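Local coordinates for ribosomal-protein-alanine acetyltransferase (Clostridium acetobutylicum, PDB 3DNS), which probably transfers an acetyl group to the N-terminal alanine of a ribosomal protein, the chain here being only its N-terminal domain, at residues C47-K52 with S69-F74; I37-L40 with R45-M48; F74-K77 with K83-I86; I12-V15 with E21-I24. All coordinates share one frame; numbering follows the deposited sequence.

Interaction 1: C47-K52 with S69-F74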
loop_
_atom_site.group_PDB
_atom_site.type_symbol
_atom_site.label_atom_id
_atom_site.label_comp_id
_atom_site.label_asym_id
_atom_site.label_seq_id
_atom_site.Cartn_x
_atom_site.Cartn_y
_atom_site.Cartn_z
ATOM N N CYS A 47 -13.709 -4.879 -21.834
ATOM C CA CYS A 47 -12.669 -5.119 -20.854
ATOM C C CYS A 47 -13.232 -4.884 -19.489
ATOM O O CYS A 47 -13.746 -3.792 -19.247
ATOM C CB CYS A 47 -11.473 -4.168 -21.040
ATOM S SG CYS A 47 -10.151 -4.495 -19.846
HETATM N N MSE A 48 -13.106 -5.885 -18.595
HETATM C CA MSE A 48 -13.552 -5.801 -17.189
HETATM C C MSE A 48 -12.347 -6.104 -16.339
HETATM O O MSE A 48 -11.684 -7.097 -16.587
HETATM C CB MSE A 48 -14.669 -6.805 -16.836
HETATM C CG MSE A 48 -15.023 -6.828 -15.374
HETATM SE SE MSE A 48 -16.865 -7.492 -15.064
HETATM C CE MSE A 48 -16.523 -9.289 -15.744
ATOM N N PHE A 49 -12.054 -5.223 -15.384
ATOM C CA PHE A 49 -10.950 -5.451 -14.439
ATOM C C PHE A 49 -11.299 -5.158 -12.999
ATOM O O PHE A 49 -12.268 -4.433 -12.697
ATOM C CB PHE A 49 -9.709 -4.681 -14.813
ATOM C CG PHE A 49 -9.861 -3.190 -14.850
ATOM C CD1 PHE A 49 -9.546 -2.432 -13.766
ATOM C CD2 PHE A 49 -10.236 -2.545 -16.016
ATOM C CE1 PHE A 49 -9.613 -1.043 -13.827
ATOM C CE2 PHE A 49 -10.304 -1.160 -16.071
ATOM C CZ PHE A 49 -9.997 -0.423 -14.949
ATOM N N ARG A 50 -10.492 -5.750 -12.116
ATOM C CA ARG A 50 -10.566 -5.520 -10.674
ATOM C C ARG A 50 -9.438 -4.573 -10.252
ATOM O O ARG A 50 -8.277 -4.812 -10.607
ATOM C CB ARG A 50 -10.454 -6.830 -9.900
ATOM C CG ARG A 50 -10.481 -6.622 -8.393
ATOM C CD ARG A 50 -10.651 -7.936 -7.657
ATOM N NE ARG A 50 -12.049 -8.415 -7.650
ATOM C CZ ARG A 50 -12.486 -9.436 -8.375
ATOM N NH1 ARG A 50 -11.672 -10.060 -9.207
ATOM N NH2 ARG A 50 -13.733 -9.834 -8.291
HETATM N N MSE A 51 -9.779 -3.489 -9.548
HETATM C CA MSE A 51 -8.754 -2.559 -9.083
HETATM C C MSE A 51 -8.650 -2.627 -7.573
HETATM O O MSE A 51 -9.602 -2.396 -6.887
HETATM C CB MSE A 51 -9.038 -1.149 -9.497
HETATM C CG MSE A 51 -7.931 -0.178 -9.073
HETATM SE SE MSE A 51 -8.197 1.665 -9.838
HETATM C CE MSE A 51 -9.695 2.169 -8.714
ATOM N N LYS A 52 -7.514 -3.068 -7.087
ATOM C CA LYS A 52 -7.259 -3.164 -5.663
ATOM C C LYS A 52 -6.476 -1.914 -5.307
ATOM O O LYS A 52 -5.566 -1.507 -6.037
ATOM C CB LYS A 52 -6.455 -4.421 -5.339
ATOM C CG LYS A 52 -7.277 -5.699 -5.557
ATOM C CD LYS A 52 -6.556 -6.911 -4.988
ATOM C CE LYS A 52 -7.372 -8.165 -5.152
ATOM N NZ LYS A 52 -8.717 -7.909 -4.528
ATOM N N SER A 69 -8.372 7.927 -15.049
ATOM C CA SER A 69 -8.326 8.738 -16.237
ATOM C C SER A 69 -7.226 8.244 -17.159
ATOM O O SER A 69 -7.452 8.082 -18.338
ATOM C CB SER A 69 -8.179 10.244 -15.916
ATOM O OG SER A 69 -9.358 10.701 -15.287
ATOM N N VAL A 70 -6.065 8.002 -16.599
ATOM C CA VAL A 70 -4.924 7.457 -17.333
ATOM C C VAL A 70 -5.244 6.139 -18.000
ATOM O O VAL A 70 -4.960 5.968 -19.200
ATOM C CB VAL A 70 -3.653 7.260 -16.407
ATOM C CG1 VAL A 70 -2.563 6.530 -17.148
ATOM C CG2 VAL A 70 -3.085 8.661 -15.874
ATOM N N PHE A 71 -5.828 5.214 -17.233
ATOM C CA PHE A 71 -6.108 3.862 -17.730
ATOM C C PHE A 71 -7.260 3.854 -18.740
ATOM O O PHE A 71 -7.240 3.125 -19.731
ATOM C CB PHE A 71 -6.308 2.893 -16.555
ATOM C CG PHE A 71 -5.976 1.450 -16.882
ATOM C CD1 PHE A 71 -4.696 1.085 -17.298
ATOM C CD2 PHE A 71 -6.943 0.458 -16.795
ATOM C CE1 PHE A 71 -4.389 -0.247 -17.582
ATOM C CE2 PHE A 71 -6.646 -0.860 -17.127
ATOM C CZ PHE A 71 -5.385 -1.214 -17.515
HETATM N N MSE A 72 -8.271 4.691 -18.530
HETATM C CA MSE A 72 -9.381 4.772 -19.498
HETATM C C MSE A 72 -8.904 5.300 -20.850
HETATM O O MSE A 72 -9.274 4.801 -21.883
HETATM C CB MSE A 72 -10.524 5.709 -18.995
HETATM C CG MSE A 72 -11.422 5.230 -17.844
HETATM SE SE MSE A 72 -11.939 3.380 -17.925
HETATM C CE MSE A 72 -10.346 2.698 -16.992
ATOM N N GLU A 73 -8.094 6.340 -20.825
ATOM C CA GLU A 73 -7.518 6.875 -22.050
ATOM C C GLU A 73 -6.782 5.776 -22.825
ATOM O O GLU A 73 -6.954 5.646 -24.057
ATOM C CB GLU A 73 -6.580 8.069 -21.777
ATOM C CG GLU A 73 -5.837 8.654 -23.062
ATOM C CD GLU A 73 -6.728 9.474 -23.960
ATOM O OE1 GLU A 73 -7.871 9.792 -23.543
ATOM O OE2 GLU A 73 -6.297 9.822 -25.098
ATOM N N PHE A 74 -5.986 5.006 -22.098
ATOM C CA PHE A 74 -5.312 3.812 -22.642
ATOM C C PHE A 74 -6.253 2.775 -23.274
ATOM O O PHE A 74 -6.022 2.314 -24.373
ATOM C CB PHE A 74 -4.529 3.113 -21.522
ATOM C CG PHE A 74 -3.770 1.837 -21.970
ATOM C CD1 PHE A 74 -2.766 1.895 -22.927
ATOM C CD2 PHE A 74 -4.080 0.599 -21.418
ATOM C CE1 PHE A 74 -2.098 0.741 -23.303
ATOM C CE2 PHE A 74 -3.445 -0.544 -21.795
ATOM C CZ PHE A 74 -2.460 -0.487 -22.729
#
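The rings of Phe-49 and Phe-71 meet in a T-shaped (edge-to-face) pair, with planes at 87° and centroids 5.2 Å apart. Phe-71 supplies the edge: its CE2 lies 3.8 Å from Phe-49 CE2, over one face of the Phe-49 ring and displaced toward the rim. Met-72, a selenomethionine, comes in at a different place, its methyl CE lying in the plane of that same ring, 3.7 Å from Phe-49 CZ. Its chain is bent at chi2 (-41°) and again at chi3 (87°), which brings the methyl nearer to the strand than the start of the side chain would suggest.

This small group is the tight part, and all three residues are buried. Around it the two segments stand well apart, with 11.0 Å between Phe-49 CA and Phe-71 CA. Long apolar side chains span this gap between helix and sheet, and phenylalanine and methionine suit it. The opposite face of strand 46-53 turns from the helix; there Arg-50 forms a salt bridge with Glu-121, and Lys-52 is exposed. On the helix, Glu-73 is likewise exposed and hydrogen-bonds to Tyr-131.

The contact joins the first strand to the helix of the beta-alpha-beta unit made by strand 46-53, helix 61-78 and strand 83-89, an order consistent with the GNAT fold. No hydrogen bond or charge crosses it, so helix and sheet are probably held here mainly by dispersion, with some attraction of positively polarised ring C-H groups for an electron-rich ring face.

Interaction 2: I37-L40 with R45-M48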
loop_
_atom_site.group_PDB
_atom_site.type_symbol
_atom_site.label_atom_id
_atom_site.label_comp_id
_atom_site.label_asym_id
_atom_site.label_seq_id
_atom_site.Cartn_x
_atom_site.Cartn_y
_atom_site.Cartn_z
ATOM N N ILE A 37 -6.770 -7.721 -14.807
ATOM C CA ILE A 37 -7.755 -7.905 -15.895
ATOM C C ILE A 37 -8.497 -9.236 -15.665
ATOM O O ILE A 37 -7.881 -10.270 -15.551
ATOM C CB ILE A 37 -7.125 -7.865 -17.306
ATOM C CG1 ILE A 37 -6.288 -6.569 -17.509
ATOM C CG2 ILE A 37 -8.212 -8.007 -18.401
ATOM C CD1 ILE A 37 -7.091 -5.332 -17.448
ATOM N N VAL A 38 -9.816 -9.159 -15.601
ATOM C CA VAL A 38 -10.714 -10.259 -15.235
ATOM C C VAL A 38 -11.359 -10.801 -16.504
ATOM O O VAL A 38 -11.393 -12.017 -16.686
ATOM C CB VAL A 38 -11.712 -9.828 -14.085
ATOM C CG1 VAL A 38 -12.795 -10.814 -13.839
ATOM C CG2 VAL A 38 -10.909 -9.587 -12.751
ATOM N N ASP A 39 -11.709 -9.928 -17.440
ATOM C CA ASP A 39 -12.362 -10.339 -18.653
ATOM C C ASP A 39 -11.965 -9.366 -19.762
ATOM O O ASP A 39 -12.007 -8.162 -19.574
ATOM C CB ASP A 39 -13.897 -10.367 -18.427
ATOM C CG ASP A 39 -14.654 -11.232 -19.420
ATOM O OD1 ASP A 39 -14.154 -12.303 -19.888
ATOM O OD2 ASP A 39 -15.820 -10.857 -19.673
ATOM N N LEU A 40 -11.585 -9.910 -20.915
ATOM C CA LEU A 40 -11.178 -9.117 -22.068
ATOM C C LEU A 40 -11.652 -9.872 -23.276
ATOM O O LEU A 40 -11.369 -11.067 -23.426
ATOM C CB LEU A 40 -9.655 -8.957 -22.092
ATOM C CG LEU A 40 -8.973 -8.181 -23.218
ATOM C CD1 LEU A 40 -9.427 -6.736 -23.122
ATOM C CD2 LEU A 40 -7.406 -8.301 -23.205
ATOM N N ARG A 45 -15.265 -5.990 -27.802
ATOM C CA ARG A 45 -14.541 -4.753 -27.477
ATOM C C ARG A 45 -14.768 -4.414 -25.996
ATOM O O ARG A 45 -15.064 -3.272 -25.639
ATOM C CB ARG A 45 -14.942 -3.595 -28.436
ATOM C CG ARG A 45 -14.724 -3.873 -29.952
ATOM C CD ARG A 45 -15.369 -2.801 -30.863
ATOM N NE ARG A 45 -14.627 -1.582 -30.632
ATOM C CZ ARG A 45 -15.084 -0.335 -30.688
ATOM N NH1 ARG A 45 -16.344 -0.048 -31.031
ATOM N NH2 ARG A 45 -14.253 0.646 -30.349
ATOM N N PHE A 46 -14.667 -5.443 -25.158
ATOM C CA PHE A 46 -15.116 -5.381 -23.749
ATOM C C PHE A 46 -13.917 -5.691 -22.860
ATOM O O PHE A 46 -13.159 -6.618 -23.132
ATOM C CB PHE A 46 -16.263 -6.372 -23.525
ATOM C CG PHE A 46 -16.686 -6.533 -22.054
ATOM C CD1 PHE A 46 -17.349 -5.517 -21.400
ATOM C CD2 PHE A 46 -16.395 -7.676 -21.364
ATOM C CE1 PHE A 46 -17.707 -5.606 -20.084
ATOM C CE2 PHE A 46 -16.756 -7.800 -20.029
ATOM C CZ PHE A 46 -17.424 -6.755 -19.386
ATOM N N CYS A 47 -13.709 -4.879 -21.834
ATOM C CA CYS A 47 -12.669 -5.119 -20.854
ATOM C C CYS A 47 -13.232 -4.884 -19.489
ATOM O O CYS A 47 -13.746 -3.792 -19.247
ATOM C CB CYS A 47 -11.473 -4.168 -21.040
ATOM S SG CYS A 47 -10.151 -4.495 -19.846
HETATM N N MSE A 48 -13.106 -5.885 -18.595
HETATM C CA MSE A 48 -13.552 -5.801 -17.189
HETATM C C MSE A 48 -12.347 -6.104 -16.339
HETATM O O MSE A 48 -11.684 -7.097 -16.587
HETATM C CB MSE A 48 -14.669 -6.805 -16.836
HETATM C CG MSE A 48 -15.023 -6.828 -15.374
HETATM SE SE MSE A 48 -16.865 -7.492 -15.064
HETATM C CE MSE A 48 -16.523 -9.289 -15.744
#
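Asp-39 sends its carboxylate to the rim of the Phe-46 ring: OD2 lies in the ring plane, 3.2 Å from Phe-46 CE2, while the carboxylate plane is turned 72° from that of the ring. An anion is probably favourable in this position, since the C-H groups at an aromatic edge carry partial positive charge. Both first torsions set CG anti to the backbone N (chi1 -159° in Asp-39), and the two side chains then cross at about a right angle. Behind the carboxylate, Asp-39 CB packs against the methyl of selenomethionine Met-48, 3.9 Å from its CE.

The strands belong to an antiparallel beta hairpin, 31-41 with 46-53, interrupted here by a classic beta bulge: Val-38 N and Asp-39 N both donate to Met-48 O, each at 3.0 Å. In return Met-48 N gives a nearly straight bond to Asp-39 O, 2.7 Å long with 175° at the hydrogen. At the turn end, Arg-45 forms a salt bridge with Asp-80.

Leu-40 and Cys-47, a non-hydrogen-bonded pair, point to the other face of the sheet. Leu-40 CD1 reaches across to Cys-47 CB at 3.9 Å, and Ile-37 CD1 packs on the small thiol, 4.0 Å from Cys-47 SG. Beyond the hairpin, the Phe-46 ring continues onto Lys-83 and Asn-85 of the adjoining strand.

Interaction 3: F74-K77 with K83-I86; sequences FLFK and KVNI
Val-84 receives both Leu-75 and Phe-76 where helix 61-78 ends over strand 83-89, the second half of the beta-alpha-beta unit that begins with strand 46-53.

Apolar packing makes the contact. One methyl of the valine, CG2, does most of the touching: it lies 3.5 Å from Phe-76 CZ and also meets Leu-75 CD1 at 3.8 Å, so it sits between a ring and a leucine branch. The chi1 of 172° places CG1 anti to the backbone N and leaves CG2 anti to the carbonyl carbon, beside the backbone N, from where it meets the phenylalanine. The other methyl, CG1, is 4.0 Å from Leu-75 CD1 and adds to the grip. A branched residue suits this spot because its two short methyls can meet side chains of a helix that runs close to the strand: Leu-75 CA and Val-84 CA are 7.9 Å apart. Leu-75 crosses the valine at about a right angle and also packs on Phe-49.

Aromatic contacts continue beyond the pair: the Phe-76 ring stacks with Tyr-131, so it sits between the strand and helix 128-132.

Polar groups are kept to the opposite face of the strand. There Lys-83 and the buried Asn-85 share an acceptor: Lys-83 NZ makes a salt bridge with Glu-105 OE2, which also accepts from Asn-85 ND2. The lysine bonds its strand neighbour too, Lys-83 NZ lying 3.0 Å from Asn-85 OD1 at a C=O...donor angle of 125°.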
loop_
_atom_site.group_PDB
_atom_site.type_symbol
_atom_site.label_atom_id
_atom_site.label_comp_id
_atom_site.label_asym_id
_atom_site.label_seq_id
_atom_site.Cartn_x
_atom_site.Cartn_y
_atom_site.Cartn_z
ATOM N N PHE A 74 -5.986 5.006 -22.098
ATOM C CA PHE A 74 -5.312 3.812 -22.642
ATOM C C PHE A 74 -6.253 2.775 -23.274
ATOM O O PHE A 74 -6.022 2.314 -24.373
ATOM C CB PHE A 74 -4.529 3.113 -21.522
ATOM C CG PHE A 74 -3.770 1.837 -21.970
ATOM C CD1 PHE A 74 -2.766 1.895 -22.927
ATOM C CD2 PHE A 74 -4.080 0.599 -21.418
ATOM C CE1 PHE A 74 -2.098 0.741 -23.303
ATOM C CE2 PHE A 74 -3.445 -0.544 -21.795
ATOM C CZ PHE A 74 -2.460 -0.487 -22.729
ATOM N N LEU A 75 -7.270 2.366 -22.533
ATOM C CA LEU A 75 -8.232 1.358 -23.013
ATOM C C LEU A 75 -9.099 1.825 -24.178
ATOM O O LEU A 75 -9.236 1.104 -25.208
ATOM C CB LEU A 75 -9.114 0.880 -21.832
ATOM C CG LEU A 75 -8.436 0.030 -20.696
ATOM C CD1 LEU A 75 -9.441 -0.392 -19.646
ATOM C CD2 LEU A 75 -7.742 -1.206 -21.177
ATOM N N PHE A 76 -9.689 3.012 -24.023
ATOM C CA PHE A 76 -10.562 3.600 -25.044
ATOM C C PHE A 76 -9.846 4.116 -26.282
ATOM O O PHE A 76 -10.371 3.953 -27.365
ATOM C CB PHE A 76 -11.427 4.739 -24.481
ATOM C CG PHE A 76 -12.413 4.284 -23.470
ATOM C CD1 PHE A 76 -13.375 3.327 -23.797
ATOM C CD2 PHE A 76 -12.387 4.786 -22.169
ATOM C CE1 PHE A 76 -14.302 2.905 -22.868
ATOM C CE2 PHE A 76 -13.346 4.361 -21.220
ATOM C CZ PHE A 76 -14.276 3.420 -21.554
ATOM N N LYS A 77 -8.693 4.746 -26.133
ATOM C CA LYS A 77 -8.104 5.468 -27.238
ATOM C C LYS A 77 -6.891 4.823 -27.835
ATOM O O LYS A 77 -6.566 5.113 -28.965
ATOM C CB LYS A 77 -7.736 6.891 -26.822
ATOM C CG LYS A 77 -8.839 7.551 -26.029
ATOM C CD LYS A 77 -9.916 8.034 -26.956
ATOM C CE LYS A 77 -9.616 9.384 -27.486
ATOM N NZ LYS A 77 -10.883 9.860 -28.096
ATOM N N LYS A 83 -16.476 -0.762 -24.123
ATOM C CA LYS A 83 -17.073 -0.818 -22.821
ATOM C C LYS A 83 -16.055 -1.334 -21.829
ATOM O O LYS A 83 -15.396 -2.365 -22.056
ATOM C CB LYS A 83 -18.287 -1.749 -22.848
ATOM C CG LYS A 83 -19.049 -1.888 -21.532
ATOM C CD LYS A 83 -19.701 -0.614 -21.062
ATOM C CE LYS A 83 -19.949 -0.655 -19.503
ATOM N NZ LYS A 83 -20.936 -1.686 -19.143
ATOM N N VAL A 84 -15.891 -0.568 -20.756
ATOM C CA VAL A 84 -15.052 -0.907 -19.665
ATOM C C VAL A 84 -15.901 -1.064 -18.367
ATOM O O VAL A 84 -16.721 -0.203 -18.014
ATOM C CB VAL A 84 -13.957 0.171 -19.477
ATOM C CG1 VAL A 84 -13.162 -0.072 -18.207
ATOM C CG2 VAL A 84 -13.007 0.240 -20.742
ATOM N N ASN A 85 -15.693 -2.171 -17.676
ATOM C CA ASN A 85 -16.192 -2.362 -16.305
ATOM C C ASN A 85 -15.071 -2.520 -15.270
ATOM O O ASN A 85 -14.052 -3.095 -15.535
ATOM C CB ASN A 85 -17.105 -3.579 -16.198
ATOM C CG ASN A 85 -18.464 -3.291 -16.703
ATOM O OD1 ASN A 85 -18.660 -3.180 -17.918
ATOM N ND2 ASN A 85 -19.411 -3.087 -15.781
ATOM N N ILE A 86 -15.322 -1.983 -14.088
ATOM C CA ILE A 86 -14.363 -1.926 -12.967
ATOM C C ILE A 86 -15.062 -2.492 -11.709
ATOM O O ILE A 86 -16.167 -2.096 -11.344
ATOM C CB ILE A 86 -13.876 -0.542 -12.669
ATOM C CG1 ILE A 86 -13.452 0.158 -13.986
ATOM C CG2 ILE A 86 -12.713 -0.664 -11.638
ATOM C CD1 ILE A 86 -12.760 1.634 -13.890
#

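Interaction 4: I12-V15 with E21-I24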
loop_
_atom_site.group_PDB
_atom_site.type_symbol
_atom_site.label_atom_id
_atom_site.label_comp_id
_atom_site.label_asym_id
_atom_site.label_seq_id
_atom_site.Cartn_x
_atom_site.Cartn_y
_atom_site.Cartn_z
ATOM N N ILE A 12 1.416 3.348 -14.100
ATOM C CA ILE A 12 0.780 2.043 -14.221
ATOM C C ILE A 12 1.719 1.187 -15.110
ATOM O O ILE A 12 2.075 1.586 -16.231
ATOM C CB ILE A 12 -0.617 2.142 -14.841
ATOM C CG1 ILE A 12 -1.554 3.028 -14.001
ATOM C CG2 ILE A 12 -1.202 0.721 -15.046
ATOM C CD1 ILE A 12 -2.870 3.329 -14.714
ATOM N N GLU A 13 2.141 0.038 -14.600
ATOM C CA GLU A 13 3.096 -0.807 -15.298
ATOM C C GLU A 13 2.675 -2.246 -15.185
ATOM O O GLU A 13 2.192 -2.661 -14.147
ATOM C CB GLU A 13 4.488 -0.677 -14.678
ATOM C CG GLU A 13 5.118 0.678 -14.952
ATOM C CD GLU A 13 6.312 0.970 -14.069
ATOM O OE1 GLU A 13 6.098 1.161 -12.849
ATOM O OE2 GLU A 13 7.437 1.031 -14.605
ATOM N N LYS A 14 2.938 -3.024 -16.234
ATOM C CA LYS A 14 2.664 -4.470 -16.266
ATOM C C LYS A 14 3.598 -5.179 -15.318
ATOM O O LYS A 14 4.752 -4.825 -15.221
ATOM C CB LYS A 14 2.857 -5.016 -17.676
ATOM C CG LYS A 14 1.858 -6.133 -18.021
ATOM C CD LYS A 14 1.976 -6.534 -19.461
ATOM C CE LYS A 14 0.724 -7.171 -19.962
ATOM N NZ LYS A 14 0.827 -7.280 -21.444
ATOM N N VAL A 15 3.095 -6.146 -14.564
ATOM C CA VAL A 15 3.931 -6.913 -13.617
ATOM C C VAL A 15 4.698 -7.989 -14.372
ATOM O O VAL A 15 4.092 -8.811 -15.047
ATOM C CB VAL A 15 3.078 -7.591 -12.534
ATOM C CG1 VAL A 15 3.943 -8.604 -11.785
ATOM C CG2 VAL A 15 2.454 -6.493 -11.602
ATOM N N GLU A 21 -1.811 -8.428 -15.100
ATOM C CA GLU A 21 -1.637 -7.748 -13.822
ATOM C C GLU A 21 -0.786 -6.486 -14.005
ATOM O O GLU A 21 0.258 -6.486 -14.699
ATOM C CB GLU A 21 -1.033 -8.672 -12.778
ATOM C CG GLU A 21 -1.055 -8.083 -11.411
ATOM C CD GLU A 21 -0.391 -9.012 -10.363
ATOM O OE1 GLU A 21 -0.670 -10.233 -10.308
ATOM O OE2 GLU A 21 0.392 -8.485 -9.579
ATOM N N TYR A 22 -1.229 -5.410 -13.383
ATOM C CA TYR A 22 -0.521 -4.135 -13.500
ATOM C C TYR A 22 -0.355 -3.536 -12.150
ATOM O O TYR A 22 -1.272 -3.589 -11.323
ATOM C CB TYR A 22 -1.281 -3.139 -14.373
ATOM C CG TYR A 22 -1.508 -3.631 -15.748
ATOM C CD1 TYR A 22 -0.759 -3.167 -16.798
ATOM C CD2 TYR A 22 -2.515 -4.587 -15.999
ATOM C CE1 TYR A 22 -0.982 -3.653 -18.094
ATOM C CE2 TYR A 22 -2.735 -5.044 -17.230
ATOM C CZ TYR A 22 -1.975 -4.592 -18.290
ATOM O OH TYR A 22 -2.242 -5.136 -19.541
ATOM N N LEU A 23 0.789 -2.914 -11.963
ATOM C CA LEU A 23 1.187 -2.295 -10.705
ATOM C C LEU A 23 0.930 -0.800 -10.809
ATOM O O LEU A 23 1.405 -0.143 -11.775
ATOM C CB LEU A 23 2.673 -2.543 -10.500
ATOM C CG LEU A 23 3.304 -2.028 -9.219
ATOM C CD1 LEU A 23 2.782 -2.864 -8.015
ATOM C CD2 LEU A 23 4.851 -2.129 -9.326
ATOM N N ILE A 24 0.223 -0.251 -9.815
ATOM C CA ILE A 24 0.087 1.227 -9.697
ATOM C C ILE A 24 1.022 1.760 -8.606
ATOM O O ILE A 24 0.986 1.306 -7.499
ATOM C CB ILE A 24 -1.385 1.679 -9.344
ATOM C CG1 ILE A 24 -2.412 0.838 -10.113
ATOM C CG2 ILE A 24 -1.546 3.225 -9.479
ATOM C CD1 ILE A 24 -3.893 0.888 -9.583
HETATM O O HOH W 1 3.868 1.233 -11.530
HETATM O O HOH W 2 -0.518 -4.767 -21.346
#
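Lys-14 CG stands over one face of the Tyr-22 ring, off-centre and 4.2 Å from the ring centroid, in a CH-pi contact, and the lysine chain runs on toward the hydroxyl. At the ring edge, in its plane, sits a water beside the hydroxyl. Ile-12 CG2 approaches the ring obliquely and lies 3.9 Å from Tyr-22 CB. Another flat group, the Glu-21 carboxylate, rests against Val-15, its OE2 3.5 Å from Val-15 CG2.

These residues form an antiparallel beta hairpin, strands 10-14 and 21-26, with Glu-13 and Leu-23 as the hydrogen-bonded pair. Leu-23 N to Glu-13 O is short, 2.6 Å; the return bond runs from Glu-13 N to Leu-23 O. Val-15 N adds a straight bond to Glu-21 O, 171° at the hydrogen, which carries the pairing on toward the turn.

The two faces of the hairpin have different surroundings. Ile-12 and Ile-24 turn to helix 61-78, where beta-branched apolar side chains suit a buried sheet face. Glu-13 and Leu-23 look to the second subunit: Glu-13 OE1 forms a salt bridge with Lys-58 of that chain, and Leu-23 packs on its Gly-57. The same OE1 is linked by a water to Leu-23 O.

Lysine suits position 14 because its long methylene chain can lie along an aromatic ring while the ammonium reaches solvent. Extended beyond CG, it brings Lys-14 NZ to 2.9 Å from the ring-edge water, which accepts its hydrogen bond and lies 2.5 Å from Tyr-22 OH.

In the fold
From the N terminus the contacts follow one another in series, and none lies within another. Interaction 4 closes the hairpin of strands 10-14 and 21-26; after the antiparallel pairing of 21-26 with 31-41, interaction 2 closes the hairpin of 31-41 and 46-53. Interaction 1 opens on the stretch where interaction 2 ends, sharing Cys-47 and Met-48, and closes the strand-to-helix connection. Interaction 3 begins at Phe-74, where interaction 1 finishes, and brings the chain back into the sheet. Strand 83-89 then pairs in parallel with strand 46-53, which also joins interaction 2 to the rest. Helix 61-78 links the other three: besides serving interactions 1 and 3, its Phe-71 packs on Ile-12 of interaction 4.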